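Local structure of beta-mannosidase (Trichoderma harzianum, 4CVU) at residues Y383-N388 / T758-E763; S616-T621 / L643-M648; Y656-K661 / S669-A674; L701-W706 / R735-V740. The protein probably hydrolyses terminal beta-D-mannose residues from the non-reducing ends of beta-mannosides. All coordinates share one frame; numbering follows the deposited sequence.

Contact 1. Residues Y383-N388 / T758-E763; sequences YAKGAN and TSDLWE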
# COMPACT_ATOMS: atom_id res chain seq x y z
N TYR A 383 40.96 -10.22 -16.39
CA TYR A 383 40.35 -9.02 -15.81
C TYR A 383 39.00 -9.41 -15.17
O TYR A 383 38.10 -9.83 -15.89
CB TYR A 383 40.10 -7.93 -16.86
CG TYR A 383 39.91 -6.58 -16.20
CD1 TYR A 383 38.68 -6.20 -15.69
CD2 TYR A 383 40.99 -5.74 -16.01
CE1 TYR A 383 38.52 -5.00 -15.02
CE2 TYR A 383 40.84 -4.53 -15.35
CZ TYR A 383 39.60 -4.17 -14.85
OH TYR A 383 39.42 -2.98 -14.16
N ALA A 384 38.88 -9.26 -13.85
CA ALA A 384 37.61 -9.61 -13.18
C ALA A 384 36.60 -8.49 -13.37
O ALA A 384 36.96 -7.31 -13.32
CB ALA A 384 37.84 -9.88 -11.71
N LYS A 385 35.36 -8.85 -13.66
CA LYS A 385 34.33 -7.88 -13.94
C LYS A 385 33.10 -8.34 -13.18
O LYS A 385 32.72 -9.48 -13.33
CB LYS A 385 34.06 -7.83 -15.43
CG LYS A 385 35.23 -7.36 -16.31
CD LYS A 385 34.90 -7.29 -17.80
CE LYS A 385 34.41 -8.65 -18.32
NZ LYS A 385 34.23 -8.73 -19.79
N GLY A 386 32.53 -7.50 -12.33
CA GLY A 386 31.27 -7.85 -11.67
C GLY A 386 30.92 -6.89 -10.56
O GLY A 386 31.05 -5.65 -10.74
N ALA A 387 30.43 -7.45 -9.45
CA ALA A 387 29.81 -6.67 -8.35
C ALA A 387 29.77 -7.43 -7.02
O ALA A 387 30.18 -8.59 -6.98
CB ALA A 387 28.41 -6.21 -8.72
N ASN A 388 29.29 -6.78 -5.96
CA ASN A 388 29.15 -7.39 -4.64
C ASN A 388 27.73 -7.91 -4.43
O ASN A 388 26.77 -7.19 -4.59
CB ASN A 388 29.47 -6.39 -3.58
CG ASN A 388 30.97 -6.04 -3.54
OD1 ASN A 388 31.72 -6.56 -2.69
ND2 ASN A 388 31.41 -5.20 -4.43
N THR A 758 40.08 -0.35 -24.84
CA THR A 758 40.53 -1.29 -23.81
C THR A 758 39.90 -2.65 -24.06
O THR A 758 38.73 -2.72 -24.38
CB THR A 758 40.12 -0.80 -22.39
OG1 THR A 758 40.75 0.45 -22.11
CG2 THR A 758 40.56 -1.79 -21.33
N SER A 759 40.69 -3.72 -23.93
CA SER A 759 40.24 -5.08 -24.28
C SER A 759 40.61 -6.05 -23.18
O SER A 759 41.73 -5.99 -22.69
CB SER A 759 40.90 -5.54 -25.60
OG SER A 759 40.70 -6.92 -25.81
N ASP A 760 39.70 -6.95 -22.81
CA ASP A 760 40.05 -7.97 -21.82
C ASP A 760 40.42 -9.35 -22.41
O ASP A 760 40.58 -10.34 -21.67
CB ASP A 760 38.97 -8.10 -20.76
CG ASP A 760 37.71 -8.79 -21.26
OD1 ASP A 760 37.61 -9.14 -22.48
OD2 ASP A 760 36.81 -8.96 -20.41
N LEU A 761 40.50 -9.41 -23.73
CA LEU A 761 40.80 -10.66 -24.43
C LEU A 761 42.25 -11.06 -24.17
O LEU A 761 43.09 -10.21 -23.83
CB LEU A 761 40.54 -10.51 -25.92
CG LEU A 761 39.10 -10.17 -26.31
CD1 LEU A 761 39.05 -9.76 -27.78
CD2 LEU A 761 38.14 -11.32 -26.04
N TRP A 762 42.54 -12.34 -24.34
CA TRP A 762 43.88 -12.89 -24.03
C TRP A 762 44.81 -12.92 -25.26
O TRP A 762 45.82 -13.61 -25.26
CB TRP A 762 43.79 -14.28 -23.40
CG TRP A 762 42.96 -14.36 -22.10
CD1 TRP A 762 42.42 -13.30 -21.39
CD2 TRP A 762 42.64 -15.53 -21.36
NE1 TRP A 762 41.78 -13.76 -20.29
CE2 TRP A 762 41.87 -15.13 -20.25
CE3 TRP A 762 42.90 -16.90 -21.54
CZ2 TRP A 762 41.36 -16.05 -19.32
CZ3 TRP A 762 42.40 -17.81 -20.62
CH2 TRP A 762 41.64 -17.38 -19.52
N GLU A 763 44.45 -12.18 -26.28
CA GLU A 763 45.27 -12.02 -27.49
C GLU A 763 45.04 -10.61 -28.05
O GLU A 763 43.98 -10.03 -27.83
CB GLU A 763 44.90 -13.07 -28.54
CG GLU A 763 43.49 -12.88 -29.10
CD GLU A 763 43.00 -14.06 -29.90
OE1 GLU A 763 43.35 -15.22 -29.57
OE2 GLU A 763 42.23 -13.82 -30.86
O HOH W 1 40.42 -11.14 -19.15
O HOH W 2 37.85 -10.77 -18.39
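Lys-385 and Asp-760 form a buried salt bridge, a compact example of how one ion pair can join two domains. Lys-385 bends at chi3 (-57°), and the two side chains cross at about a right angle, with NZ 2.7 Å from OD2 of Asp-760. The approach is on the syn side, 23° out of the carboxylate plane. Beside this close pair the only other direct touch is looser: the CB atoms of Tyr-383 and Asp-760 stand 4.1 Å apart. From there water takes over. One water accepts from Tyr-383 N and from Trp-762 NE1, in the plane of the indole, and donates to Asp-760 O at 2.6 Å. A second joins Tyr-383 O to Asp-760 OD2, at 2.9 Å from the latter. With Lys-385 replaced by an alanine, the Asp-760 carboxylate would probably lose its charge mate and Tyr-737 O, which NZ also reaches, one of its donors. His-739 ND1 bonds the other carboxylate oxygen, OD1. The contact thus ties the inner strand 380-389 of the catalytic (beta/alpha)8 barrel to the end of strand 752-759 in the Ig/CBM-like domain, with Arg-691 of helix 664-692 against both Tyr-383 and Asp-760.

Contact 2. Residues S616-T621 / L643-M648; sequences SFNSTT and LGQVEM. With NAG (2-acetamido-2-deoxy-beta-D-glucopyranose), chain B; NAG (2-acetamido-2-deoxy-beta-D-glucopyranose), chain C.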
# COMPACT_ATOMS: atom_id res chain seq x y z
N SER A 616 6.84 10.40 -2.35
CA SER A 616 7.51 11.64 -2.73
C SER A 616 8.91 11.58 -2.23
O SER A 616 9.22 10.86 -1.28
CB SER A 616 6.77 12.90 -2.23
OG SER A 616 6.84 12.98 -0.81
N PHE A 617 9.80 12.33 -2.86
CA PHE A 617 11.24 12.13 -2.66
C PHE A 617 11.57 12.07 -1.16
O PHE A 617 12.31 11.25 -0.72
CB PHE A 617 12.01 13.22 -3.39
CG PHE A 617 13.49 12.94 -3.55
CD1 PHE A 617 14.39 13.31 -2.58
CD2 PHE A 617 13.98 12.35 -4.71
CE1 PHE A 617 15.79 13.11 -2.74
CE2 PHE A 617 15.35 12.13 -4.88
CZ PHE A 617 16.27 12.48 -3.87
N ASN A 618 10.93 12.95 -0.39
CA ASN A 618 11.31 13.19 1.00
C ASN A 618 10.14 12.91 1.94
O ASN A 618 10.02 13.55 2.97
CB ASN A 618 11.72 14.64 1.13
CG ASN A 618 13.21 14.88 0.99
OD1 ASN A 618 14.07 14.00 1.24
ND2 ASN A 618 13.52 16.09 0.61
N SER A 619 9.24 12.01 1.60
CA SER A 619 8.20 11.65 2.57
C SER A 619 8.88 11.02 3.77
O SER A 619 10.04 10.59 3.70
CB SER A 619 7.20 10.65 1.99
OG SER A 619 7.86 9.44 1.64
N THR A 620 8.18 11.01 4.91
CA THR A 620 8.77 10.50 6.12
C THR A 620 9.08 9.01 5.96
O THR A 620 10.13 8.55 6.39
CB THR A 620 7.87 10.75 7.32
OG1 THR A 620 7.68 12.15 7.49
CG2 THR A 620 8.50 10.19 8.61
N THR A 621 8.18 8.24 5.34
CA THR A 621 8.47 6.83 5.16
C THR A 621 9.65 6.55 4.20
O THR A 621 10.43 5.65 4.46
CB THR A 621 7.23 6.08 4.64
OG1 THR A 621 6.21 6.19 5.62
CG2 THR A 621 7.57 4.66 4.42
N LEU A 643 20.80 12.76 5.36
CA LEU A 643 22.12 13.05 4.78
C LEU A 643 22.21 12.33 3.43
O LEU A 643 22.83 12.83 2.50
CB LEU A 643 23.23 12.57 5.70
CG LEU A 643 23.33 13.37 7.01
CD1 LEU A 643 24.10 12.59 8.04
CD2 LEU A 643 23.99 14.73 6.73
N GLY A 644 21.58 11.15 3.34
CA GLY A 644 21.65 10.40 2.08
C GLY A 644 20.75 11.01 1.05
O GLY A 644 21.15 11.10 -0.14
N GLN A 645 19.50 11.30 1.46
CA GLN A 645 18.57 12.09 0.67
C GLN A 645 19.24 13.32 0.03
O GLN A 645 19.03 13.63 -1.17
CB GLN A 645 17.38 12.55 1.50
CG GLN A 645 16.55 11.42 2.06
CD GLN A 645 15.97 10.55 0.98
OE1 GLN A 645 16.44 9.44 0.74
NE2 GLN A 645 14.98 11.06 0.31
N VAL A 646 20.04 14.02 0.81
CA VAL A 646 20.75 15.21 0.35
C VAL A 646 21.83 14.88 -0.68
O VAL A 646 21.98 15.60 -1.66
CB VAL A 646 21.32 16.02 1.53
CG1 VAL A 646 22.31 17.11 1.08
CG2 VAL A 646 20.18 16.65 2.31
N GLU A 647 22.58 13.82 -0.46
CA GLU A 647 23.60 13.40 -1.44
C GLU A 647 22.97 13.18 -2.81
O GLU A 647 23.45 13.65 -3.84
CB GLU A 647 24.37 12.17 -0.98
CG GLU A 647 25.39 12.44 0.13
CD GLU A 647 25.97 11.16 0.74
OE1 GLU A 647 25.60 10.04 0.30
OE2 GLU A 647 26.82 11.25 1.66
N MET A 648 21.85 12.46 -2.86
CA MET A 648 21.26 12.22 -4.14
C MET A 648 20.76 13.51 -4.77
O MET A 648 20.88 13.70 -5.99
CB MET A 648 20.10 11.19 -3.98
CG MET A 648 20.57 9.82 -3.59
SD MET A 648 19.11 8.69 -3.65
CE MET A 648 18.44 9.32 -2.15
C1 NAG B . 14.87 16.54 0.51
C2 NAG B . 15.21 17.51 -0.61
C3 NAG B . 16.55 18.21 -0.41
C4 NAG B . 16.76 18.76 1.01
C5 NAG B . 16.41 17.66 1.96
C6 NAG B . 16.55 18.09 3.42
C7 NAG B . 14.31 16.95 -2.81
C8 NAG B . 14.53 16.26 -4.13
N2 NAG B . 15.26 16.84 -1.90
O3 NAG B . 16.69 19.26 -1.34
O4 NAG B . 18.10 19.13 1.25
O5 NAG B . 15.10 17.20 1.74
O6 NAG B . 15.69 19.19 3.69
O7 NAG B . 13.28 17.60 -2.63
C1 NAG C . 18.41 20.49 0.94
C2 NAG C . 19.63 20.87 1.79
C3 NAG C . 20.16 22.23 1.45
C4 NAG C . 20.39 22.34 -0.05
C5 NAG C . 19.11 21.98 -0.78
C6 NAG C . 19.33 22.01 -2.29
C7 NAG C . 19.91 20.14 4.12
C8 NAG C . 19.35 20.19 5.51
N2 NAG C . 19.25 20.84 3.18
O3 NAG C . 21.39 22.38 2.09
O4 NAG C . 20.79 23.65 -0.38
O5 NAG C . 18.69 20.68 -0.43
O6 NAG C . 18.18 21.48 -2.91
O7 NAG C . 20.94 19.49 3.90
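Gln-645 NE2 donates to Asn-618 OD1 at 3.2 Å, a nearly straight bond (N-H...O 173°) whose acceptor lies in the plane of the glutamine amide. Asn-618 opens an Asn-Ser-Thr sequon and is N-glycosylated through ND2, so the bond holds the glycan-bearing amide by its carbonyl oxygen. The two side chains run past each other in opposite directions, their amide planes 61° apart. Gln-645 gets there by folding at chi2, which also leaves NE2 2.9 Å from Phe-617 O, while its OE1 is bonded by Asn-626 ND2. The sequon begins within a type I turn from Ser-616 to Ser-619, and Ser-619 is the N-cap of helix 620-625, its OG accepting from Val-622 N. Phe-617, with CG anti to its N (chi1 -165°), turns one face to the first sugar and its edge to helix 638-655. The acetamido methyl of that sugar, C8, sits over the face, while Gln-645 O lies at the edge, in plane. Phe-617 CZ reaches Met-648 CB at 4.0 Å. Thr-675 of helix 664-692 touches both Phe-617 and Met-648. The chitobiose then runs along helix 638-655, where Val-646 CG2 comes within 3.3 Å of O7 of the second sugar.

Contact 3. Residues Y656-K661 / S669-A674; sequences YPTPDK and SSWCHA. With CD (cadmium ion), chain Q; NAG (2-acetamido-2-deoxy-beta-D-glucopyranose), chain H.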
# COMPACT_ATOMS: atom_id res chain seq x y z
N TYR A 656 22.26 16.99 -13.72
CA TYR A 656 21.12 16.53 -14.53
C TYR A 656 19.89 17.43 -14.46
O TYR A 656 19.66 18.10 -13.47
CB TYR A 656 20.75 15.11 -14.12
CG TYR A 656 21.85 14.16 -14.42
CD1 TYR A 656 21.96 13.56 -15.66
CD2 TYR A 656 22.86 13.94 -13.48
CE1 TYR A 656 23.02 12.70 -15.96
CE2 TYR A 656 23.93 13.11 -13.76
CZ TYR A 656 24.02 12.50 -15.00
OH TYR A 656 25.09 11.70 -15.23
N PRO A 657 19.06 17.41 -15.51
CA PRO A 657 17.91 18.31 -15.41
C PRO A 657 17.13 17.95 -14.15
O PRO A 657 17.12 16.80 -13.78
CB PRO A 657 17.12 18.01 -16.69
CG PRO A 657 18.12 17.39 -17.63
CD PRO A 657 19.04 16.62 -16.74
N THR A 658 16.53 18.95 -13.50
CA THR A 658 15.85 18.77 -12.22
C THR A 658 14.36 18.75 -12.46
O THR A 658 13.77 19.78 -12.78
CB THR A 658 16.13 19.95 -11.27
OG1 THR A 658 15.83 21.14 -11.97
CG2 THR A 658 17.62 19.96 -10.85
N PRO A 659 13.73 17.58 -12.30
CA PRO A 659 12.32 17.58 -12.72
C PRO A 659 11.43 18.57 -11.94
O PRO A 659 11.73 18.89 -10.80
CB PRO A 659 11.88 16.14 -12.46
CG PRO A 659 13.13 15.36 -12.53
CD PRO A 659 14.22 16.24 -11.99
N ASP A 660 10.34 18.99 -12.57
CA ASP A 660 9.33 19.82 -11.93
C ASP A 660 7.95 19.47 -12.50
O ASP A 660 7.28 20.30 -13.07
CB ASP A 660 9.66 21.29 -12.20
CG ASP A 660 8.87 22.24 -11.33
OD1 ASP A 660 8.70 21.99 -10.14
OD2 ASP A 660 8.44 23.26 -11.87
N LYS A 661 7.57 18.22 -12.36
CA LYS A 661 6.35 17.68 -12.95
C LYS A 661 5.13 18.03 -12.14
O LYS A 661 5.14 17.94 -10.92
CB LYS A 661 6.40 16.16 -13.03
CG LYS A 661 7.59 15.58 -13.76
CD LYS A 661 7.35 15.75 -15.23
CE LYS A 661 8.43 15.12 -16.06
NZ LYS A 661 8.00 15.38 -17.45
N SER A 669 8.46 9.84 -9.63
CA SER A 669 9.05 8.89 -10.54
C SER A 669 10.26 9.47 -11.30
O SER A 669 11.24 8.75 -11.56
CB SER A 669 8.11 8.51 -11.61
OG SER A 669 8.75 7.50 -12.35
N SER A 670 10.12 10.70 -11.73
CA SER A 670 11.13 11.37 -12.56
C SER A 670 12.36 11.75 -11.75
O SER A 670 13.48 11.71 -12.29
CB SER A 670 10.59 12.65 -13.18
OG SER A 670 9.98 12.43 -14.40
N TRP A 671 12.16 12.18 -10.52
CA TRP A 671 13.30 12.42 -9.61
C TRP A 671 14.01 11.08 -9.31
O TRP A 671 15.20 11.02 -9.25
CB TRP A 671 12.87 13.14 -8.28
CG TRP A 671 12.95 14.60 -8.38
CD1 TRP A 671 12.00 15.47 -8.85
CD2 TRP A 671 14.10 15.40 -8.09
NE1 TRP A 671 12.49 16.75 -8.83
CE2 TRP A 671 13.79 16.73 -8.39
CE3 TRP A 671 15.38 15.09 -7.61
CZ2 TRP A 671 14.69 17.77 -8.21
CZ3 TRP A 671 16.29 16.12 -7.43
CH2 TRP A 671 15.93 17.45 -7.72
N CYS A 672 13.27 10.00 -9.09
CA CYS A 672 13.93 8.72 -8.90
C CYS A 672 14.88 8.32 -10.06
O CYS A 672 15.92 7.73 -9.84
CB CYS A 672 12.89 7.59 -8.66
SG CYS A 672 12.11 7.70 -7.03
N HIS A 673 14.48 8.63 -11.29
CA HIS A 673 15.21 8.24 -12.50
C HIS A 673 16.45 9.11 -12.67
O HIS A 673 17.50 8.59 -13.04
CB HIS A 673 14.27 8.38 -13.69
CG HIS A 673 14.87 7.98 -14.99
ND1 HIS A 673 15.33 6.71 -15.22
CD2 HIS A 673 15.07 8.67 -16.13
CE1 HIS A 673 15.80 6.63 -16.45
NE2 HIS A 673 15.64 7.80 -17.03
N ALA A 674 16.37 10.40 -12.35
CA ALA A 674 17.60 11.26 -12.41
C ALA A 674 18.71 10.81 -11.48
O ALA A 674 19.91 10.93 -11.84
CB ALA A 674 17.24 12.73 -12.15
CD CD Q . 7.57 24.25 -9.67
C1 NAG H . 8.92 18.20 -7.83
C2 NAG H . 8.17 19.47 -7.37
C3 NAG H . 9.09 20.59 -6.90
C4 NAG H . 10.09 20.04 -5.91
C5 NAG H . 10.85 18.87 -6.55
C6 NAG H . 11.87 18.25 -5.58
C7 NAG H . 5.98 20.04 -8.25
C8 NAG H . 5.16 20.67 -9.34
N2 NAG H . 7.30 20.02 -8.39
O3 NAG H . 8.31 21.58 -6.28
O4 NAG H . 11.01 21.06 -5.56
O5 NAG H . 9.94 17.87 -6.92
O6 NAG H . 11.24 17.82 -4.39
O7 NAG H . 5.44 19.59 -7.26
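Trp-671 is sandwiched between Pro-659 on one face and a sugar on the other, protein and carbohydrate sharing a single indole. Pro-659 CD makes a CH-pi contact with the five-membered ring, 3.7 Å from its centroid and only 14° off the normal. On the opposite face C6 of an N-acetylglucosamine lies 3.4 Å above the ring plane, shifted toward the rim. The sugar is presumably carried by Asn-667, whose OD1 accepts from Lys-661 N. Trp-671 NE1 also donates to Pro-659 O at 3.0 Å, a bent bond (140°) that reaches the oxygen from above its carbonyl plane. Next to the sandwich, Pro-659 CG packs on Ser-670 CB, and Lys-661 CE passes 3.5 Å from Ser-670 OG on its way to the backbone oxygens of Asp-938 and Thr-941 near the C-terminus. Replacing Trp-671 by an alanine would probably leave Pro-659 and the sugar without the surface they share and Pro-659 O without its indole donor. Asp-660 turns from the helix to the glycan: its OD1 accepts from the sugar N2 at 3.0 Å, and both carboxylate oxygens bind a cadmium ion at 2.6 Å each. Its cadmium ligation is probably owed to the crystallisation medium, whereas the CH-pi contact, the indole-to-carbonyl bond and the sugar on the other face are consistent with glycan and loop steadying each other through one aromatic ring.

Contact 4. Residues L701-W706 / R735-V740; sequences LGSLYW and RTYEHV
Ser-703 and Tyr-737 meet through their hydroxyls, and a hydrogen bond between them is the core of this buried contact. Ser-703 OG donates to Tyr-737 OH at 2.7 Å. The serine hydroxyl is anti to its backbone N (chi1 176°), which brings it to the edge of the tyrosine ring, in plane. The phenol is in turn bonded to Gly-386 O on the neighbouring strand, so one hydroxyl is gripped by two partners, and it stands 3.0 Å from Ser-703 O as well. In this way the phenol satisfies polar groups of two adjacent strands inside the protein. The apolar part is slighter, a touch of Tyr-705 CD2 on Tyr-737 CE2 at 4.2 Å. The Tyr-737 hydroxyl itself lies at the edge of the Tyr-705 ring, near its plane, with OH 3.8 Å from Tyr-705 CD2. The hydroxyl of Tyr-705 turns elsewhere, to Gln-414 NE2. Ile-687 of helix 664-692 packs against both Ser-703 and Tyr-737.

Backbone bonds surround the helix end that carries Tyr-737. This tyrosine is the first residue beyond helix 729-736, and Glu-738 N still bonds Arg-735 O at 3.2 Å. Around this helix end, Arg-691 NH1 takes the carbonyl oxygens of Thr-736 and Glu-738. Arg-735 forms a salt bridge with Asp-901. Strand 702-705 runs parallel to strand 380-389, and this pairing of last strand with first is what closes a (beta/alpha)8 barrel, the catalytic fold of family 2 glycoside hydrolases.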
# COMPACT_ATOMS: atom_id res chain seq x y z
N LEU A 701 43.56 -5.21 -12.52
CA LEU A 701 42.90 -6.41 -13.05
C LEU A 701 41.53 -6.77 -12.46
O LEU A 701 41.17 -7.96 -12.44
CB LEU A 701 43.82 -7.63 -12.94
CG LEU A 701 45.07 -7.66 -13.83
CD1 LEU A 701 45.82 -8.98 -13.55
CD2 LEU A 701 44.77 -7.57 -15.28
N GLY A 702 40.74 -5.77 -12.04
CA GLY A 702 39.41 -6.07 -11.55
C GLY A 702 38.52 -4.90 -11.22
O GLY A 702 39.00 -3.86 -10.76
N SER A 703 37.21 -5.10 -11.47
CA SER A 703 36.19 -4.15 -11.13
C SER A 703 35.00 -4.89 -10.57
O SER A 703 34.33 -5.63 -11.33
CB SER A 703 35.73 -3.43 -12.37
OG SER A 703 34.65 -2.55 -12.10
N LEU A 704 34.74 -4.69 -9.27
CA LEU A 704 33.50 -5.20 -8.63
C LEU A 704 32.76 -4.05 -8.00
O LEU A 704 33.08 -3.60 -6.89
CB LEU A 704 33.82 -6.27 -7.57
CG LEU A 704 34.73 -7.43 -7.97
CD1 LEU A 704 35.05 -8.34 -6.79
CD2 LEU A 704 34.15 -8.25 -9.11
N TYR A 705 31.76 -3.54 -8.68
CA TYR A 705 31.03 -2.40 -8.13
C TYR A 705 30.19 -2.75 -6.90
O TYR A 705 29.76 -3.91 -6.68
CB TYR A 705 30.24 -1.67 -9.23
CG TYR A 705 28.98 -2.36 -9.79
CD1 TYR A 705 27.82 -2.44 -9.05
CD2 TYR A 705 28.96 -2.86 -11.10
CE1 TYR A 705 26.66 -3.02 -9.60
CE2 TYR A 705 27.82 -3.43 -11.64
CZ TYR A 705 26.67 -3.51 -10.89
OH TYR A 705 25.51 -4.07 -11.42
N TRP A 706 29.99 -1.73 -6.07
CA TRP A 706 29.12 -1.83 -4.89
C TRP A 706 27.78 -1.19 -5.26
O TRP A 706 27.74 0.02 -5.50
CB TRP A 706 29.75 -1.12 -3.66
CG TRP A 706 28.89 -1.43 -2.49
CD1 TRP A 706 27.79 -0.77 -2.11
CD2 TRP A 706 28.95 -2.61 -1.67
NE1 TRP A 706 27.16 -1.41 -1.09
CE2 TRP A 706 27.86 -2.55 -0.79
CE3 TRP A 706 29.84 -3.68 -1.58
CZ2 TRP A 706 27.63 -3.50 0.15
CZ3 TRP A 706 29.60 -4.66 -0.64
CH2 TRP A 706 28.49 -4.56 0.22
N ARG A 735 27.54 -2.43 -20.94
CA ARG A 735 28.28 -1.93 -22.09
C ARG A 735 29.70 -1.71 -21.68
O ARG A 735 30.64 -2.01 -22.45
CB ARG A 735 27.72 -0.60 -22.62
CG ARG A 735 26.44 -0.72 -23.45
CD ARG A 735 26.20 0.59 -24.23
NE ARG A 735 25.90 1.72 -23.35
CZ ARG A 735 24.67 2.05 -22.93
NH1 ARG A 735 23.60 1.35 -23.32
NH2 ARG A 735 24.52 3.10 -22.12
N THR A 736 29.87 -1.21 -20.46
CA THR A 736 31.21 -0.86 -20.00
C THR A 736 32.01 -2.11 -19.55
O THR A 736 33.21 -2.01 -19.36
CB THR A 736 31.17 0.20 -18.87
OG1 THR A 736 30.14 1.15 -19.14
CG2 THR A 736 32.50 0.95 -18.76
N TYR A 737 31.34 -3.25 -19.37
CA TYR A 737 31.99 -4.53 -19.11
C TYR A 737 32.13 -5.41 -20.40
O TYR A 737 32.45 -6.59 -20.34
CB TYR A 737 31.25 -5.31 -18.01
CG TYR A 737 31.52 -4.87 -16.55
CD1 TYR A 737 32.66 -4.16 -16.19
CD2 TYR A 737 30.67 -5.24 -15.53
CE1 TYR A 737 32.93 -3.83 -14.86
CE2 TYR A 737 30.93 -4.91 -14.20
CZ TYR A 737 32.06 -4.18 -13.88
OH TYR A 737 32.33 -3.83 -12.57
N GLU A 738 31.85 -4.83 -21.56
CA GLU A 738 32.04 -5.57 -22.80
C GLU A 738 33.55 -5.87 -23.01
O GLU A 738 34.42 -5.18 -22.47
CB GLU A 738 31.47 -4.79 -24.00
CG GLU A 738 29.95 -4.83 -24.09
CD GLU A 738 29.43 -4.38 -25.43
OE1 GLU A 738 29.81 -5.01 -26.42
OE2 GLU A 738 28.69 -3.41 -25.53
N HIS A 739 33.82 -6.92 -23.78
CA HIS A 739 35.21 -7.37 -24.00
C HIS A 739 36.12 -6.28 -24.54
O HIS A 739 37.22 -6.13 -24.08
CB HIS A 739 35.26 -8.61 -24.89
CG HIS A 739 34.63 -9.82 -24.27
ND1 HIS A 739 35.15 -10.45 -23.16
CD2 HIS A 739 33.50 -10.49 -24.60
CE1 HIS A 739 34.37 -11.47 -22.84
NE2 HIS A 739 33.37 -11.53 -23.69
N VAL A 740 35.63 -5.53 -25.52
CA VAL A 740 36.38 -4.45 -26.17
C VAL A 740 35.51 -3.18 -26.15
O VAL A 740 34.40 -3.18 -26.68
CB VAL A 740 36.72 -4.85 -27.63
CG1 VAL A 740 37.69 -3.87 -28.26
CG2 VAL A 740 37.32 -6.25 -27.69

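Contacts 1 and 4 form one site, their centres 6 Å apart: strands 380-389 and 702-705 are neighbours in the barrel sheet, joined by Gly-386 N to Ser-703 O at 2.8 Å. Contacts 2 and 3, 13 Å apart between centres, form a second, glycosylated site on the consecutive helices 638-655 and 664-692, where Phe-617 CD2 packs on Trp-671 CB. The two sites lie about 28 to 35 Å apart between centres. Along the chain contacts 2, 3 and 4 follow in series, all nested within the loop closed by contact 1. Helix 664-692 spans both sites, linking the sugar-bearing surface to the barrel strands and the Ig/CBM-like domain.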